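Local coordinates for SWD1-like protein (Myceliophthora thermophila, PDB 6E29) that probably serves as a WD-repeat beta-propeller subunit of COMPASS, the histone H3K4 methyltransferase complex, at residues B[265-270]-B[295-300]. Numbering follows the deposited sequence.
Sequences FQDVVN and ELYIWE
Phe-265 lies against one face of the Trp-299 indole, a large flat surface that suits the seam between two propeller blades; phenylalanine offers a flat apolar ring to pack on it. Phe-265 CB sits over the six-membered ring of Trp-299, 3.9 Å from its centroid, as a CH-pi contact, while Phe-265 CD1 comes to 3.3 Å from Trp-299 CG. The phenyl plane is inclined obliquely, at 41° to the indole, and the two side chains pass side by side, reaching in opposite senses. Phe-265 CG stands anti to its own carbonyl carbon (chi1 -53°), which lays the ring along Trp-299 CB and CG. At the indole's edge, in its plane, Trp-299 NE1 donates to a water 2.7 Å away, which donates in turn to Gln-266 O at 2.7 Å, bridging indole and backbone. A leucine in place of Trp-299 lacks the broad face and the N-H, and would probably open a gap beside Phe-265 and leave the bridging water without that donor. Farther along, Asp-267 OD1 lies 4.2 Å from Tyr-297 CE2, the carboxylate nearly perpendicular to the ring. Asp-267 OD2 accepts from Asn-270 N at 3.2 Å in an Asx motif, aspartate being short enough to reach it, which probably helps to hold the turn. Trp-274 meets Tyr-297 and Trp-299 edge-to-face. The contact joins the end of strand 261-265, outermost in one blade, to strand 296-300 of the next, between strands 285-290 and 306-310.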
# COMPACT_ATOMS: atom_id res chain seq x y z
N PHE B 265 -15.55 -6.44 6.56
CA PHE B 265 -15.49 -7.77 5.96
C PHE B 265 -14.66 -8.65 6.88
O PHE B 265 -13.55 -8.27 7.28
CB PHE B 265 -14.86 -7.76 4.58
CG PHE B 265 -15.47 -6.80 3.64
CD1 PHE B 265 -16.60 -7.14 2.92
CD2 PHE B 265 -14.91 -5.52 3.45
CE1 PHE B 265 -17.17 -6.23 2.03
CE2 PHE B 265 -15.48 -4.63 2.55
CZ PHE B 265 -16.60 -5.01 1.83
N GLN B 266 -15.20 -9.83 7.25
CA GLN B 266 -14.53 -10.62 8.27
C GLN B 266 -15.08 -12.04 8.21
O GLN B 266 -16.07 -12.31 7.53
CB GLN B 266 -14.73 -10.05 9.68
CG GLN B 266 -16.15 -10.05 10.13
CD GLN B 266 -16.31 -9.31 11.42
OE1 GLN B 266 -15.54 -9.51 12.37
NE2 GLN B 266 -17.30 -8.43 11.46
N ASP B 267 -14.41 -12.95 8.92
CA ASP B 267 -14.88 -14.33 9.07
C ASP B 267 -14.88 -14.66 10.56
O ASP B 267 -13.85 -15.06 11.11
CB ASP B 267 -14.01 -15.31 8.26
CG ASP B 267 -14.68 -16.71 8.11
OD1 ASP B 267 -14.68 -17.31 7.00
OD2 ASP B 267 -15.23 -17.18 9.10
N VAL B 268 -16.04 -14.50 11.21
CA VAL B 268 -16.12 -14.60 12.67
C VAL B 268 -15.93 -16.04 13.14
O VAL B 268 -15.32 -16.27 14.20
CB VAL B 268 -17.44 -14.01 13.19
CG1 VAL B 268 -17.39 -12.49 13.19
CG2 VAL B 268 -18.63 -14.54 12.38
N VAL B 269 -16.46 -17.02 12.40
CA VAL B 269 -16.51 -18.39 12.92
C VAL B 269 -15.16 -19.08 12.77
O VAL B 269 -14.80 -19.96 13.57
CB VAL B 269 -17.64 -19.22 12.26
CG1 VAL B 269 -18.92 -18.39 12.14
CG2 VAL B 269 -17.22 -19.79 10.89
N ASN B 270 -14.38 -18.68 11.76
CA ASN B 270 -13.04 -19.22 11.56
C ASN B 270 -11.96 -18.29 12.08
O ASN B 270 -10.79 -18.68 12.12
CB ASN B 270 -12.84 -19.52 10.07
CG ASN B 270 -13.88 -20.52 9.55
OD1 ASN B 270 -14.19 -21.50 10.23
ND2 ASN B 270 -14.43 -20.27 8.36
N GLU B 295 -6.69 -20.00 0.89
CA GLU B 295 -7.77 -19.39 0.14
C GLU B 295 -7.58 -17.90 -0.10
O GLU B 295 -6.90 -17.18 0.64
CB GLU B 295 -9.09 -19.64 0.88
CG GLU B 295 -9.44 -21.11 0.94
CD GLU B 295 -9.21 -21.73 2.32
OE1 GLU B 295 -9.80 -22.78 2.58
OE2 GLU B 295 -8.47 -21.15 3.13
N LEU B 296 -8.24 -17.44 -1.16
CA LEU B 296 -8.48 -16.02 -1.37
C LEU B 296 -9.97 -15.78 -1.24
O LEU B 296 -10.77 -16.60 -1.70
CB LEU B 296 -8.01 -15.56 -2.76
CG LEU B 296 -6.54 -15.74 -3.13
CD1 LEU B 296 -6.37 -15.29 -4.57
CD2 LEU B 296 -5.63 -14.87 -2.23
N TYR B 297 -10.34 -14.66 -0.63
CA TYR B 297 -11.74 -14.33 -0.43
C TYR B 297 -12.04 -13.10 -1.27
O TYR B 297 -11.23 -12.18 -1.31
CB TYR B 297 -12.04 -14.02 1.05
CG TYR B 297 -12.02 -15.32 1.88
CD1 TYR B 297 -10.81 -15.95 2.19
CD2 TYR B 297 -13.20 -15.90 2.34
CE1 TYR B 297 -10.79 -17.13 2.93
CE2 TYR B 297 -13.18 -17.08 3.10
CZ TYR B 297 -11.96 -17.68 3.38
OH TYR B 297 -11.91 -18.84 4.12
N ILE B 298 -13.24 -13.07 -1.88
CA ILE B 298 -13.68 -11.90 -2.65
C ILE B 298 -15.07 -11.50 -2.15
O ILE B 298 -16.00 -12.32 -2.15
CB ILE B 298 -13.71 -12.18 -4.16
CG1 ILE B 298 -12.32 -12.69 -4.63
CG2 ILE B 298 -14.08 -10.93 -4.91
CD1 ILE B 298 -12.32 -13.07 -6.16
N TRP B 299 -15.20 -10.26 -1.68
CA TRP B 299 -16.49 -9.67 -1.30
C TRP B 299 -16.89 -8.59 -2.30
O TRP B 299 -16.04 -8.00 -2.98
CB TRP B 299 -16.42 -9.05 0.09
CG TRP B 299 -16.08 -9.96 1.20
CD1 TRP B 299 -16.97 -10.61 2.04
CD2 TRP B 299 -14.77 -10.27 1.69
NE1 TRP B 299 -16.28 -11.32 2.98
CE2 TRP B 299 -14.93 -11.13 2.80
CE3 TRP B 299 -13.46 -9.89 1.30
CZ2 TRP B 299 -13.84 -11.66 3.51
CZ3 TRP B 299 -12.38 -10.40 2.02
CH2 TRP B 299 -12.58 -11.27 3.12
N GLU B 300 -18.17 -8.26 -2.32
CA GLU B 300 -18.66 -7.18 -3.16
C GLU B 300 -19.10 -6.02 -2.28
O GLU B 300 -19.72 -6.22 -1.23
CB GLU B 300 -19.81 -7.65 -4.08
CG GLU B 300 -20.92 -8.38 -3.35
CD GLU B 300 -21.94 -7.39 -2.80
OE1 GLU B 300 -22.10 -6.31 -3.44
OE2 GLU B 300 -22.52 -7.69 -1.73
O HOH W 1 -16.85 -12.97 5.03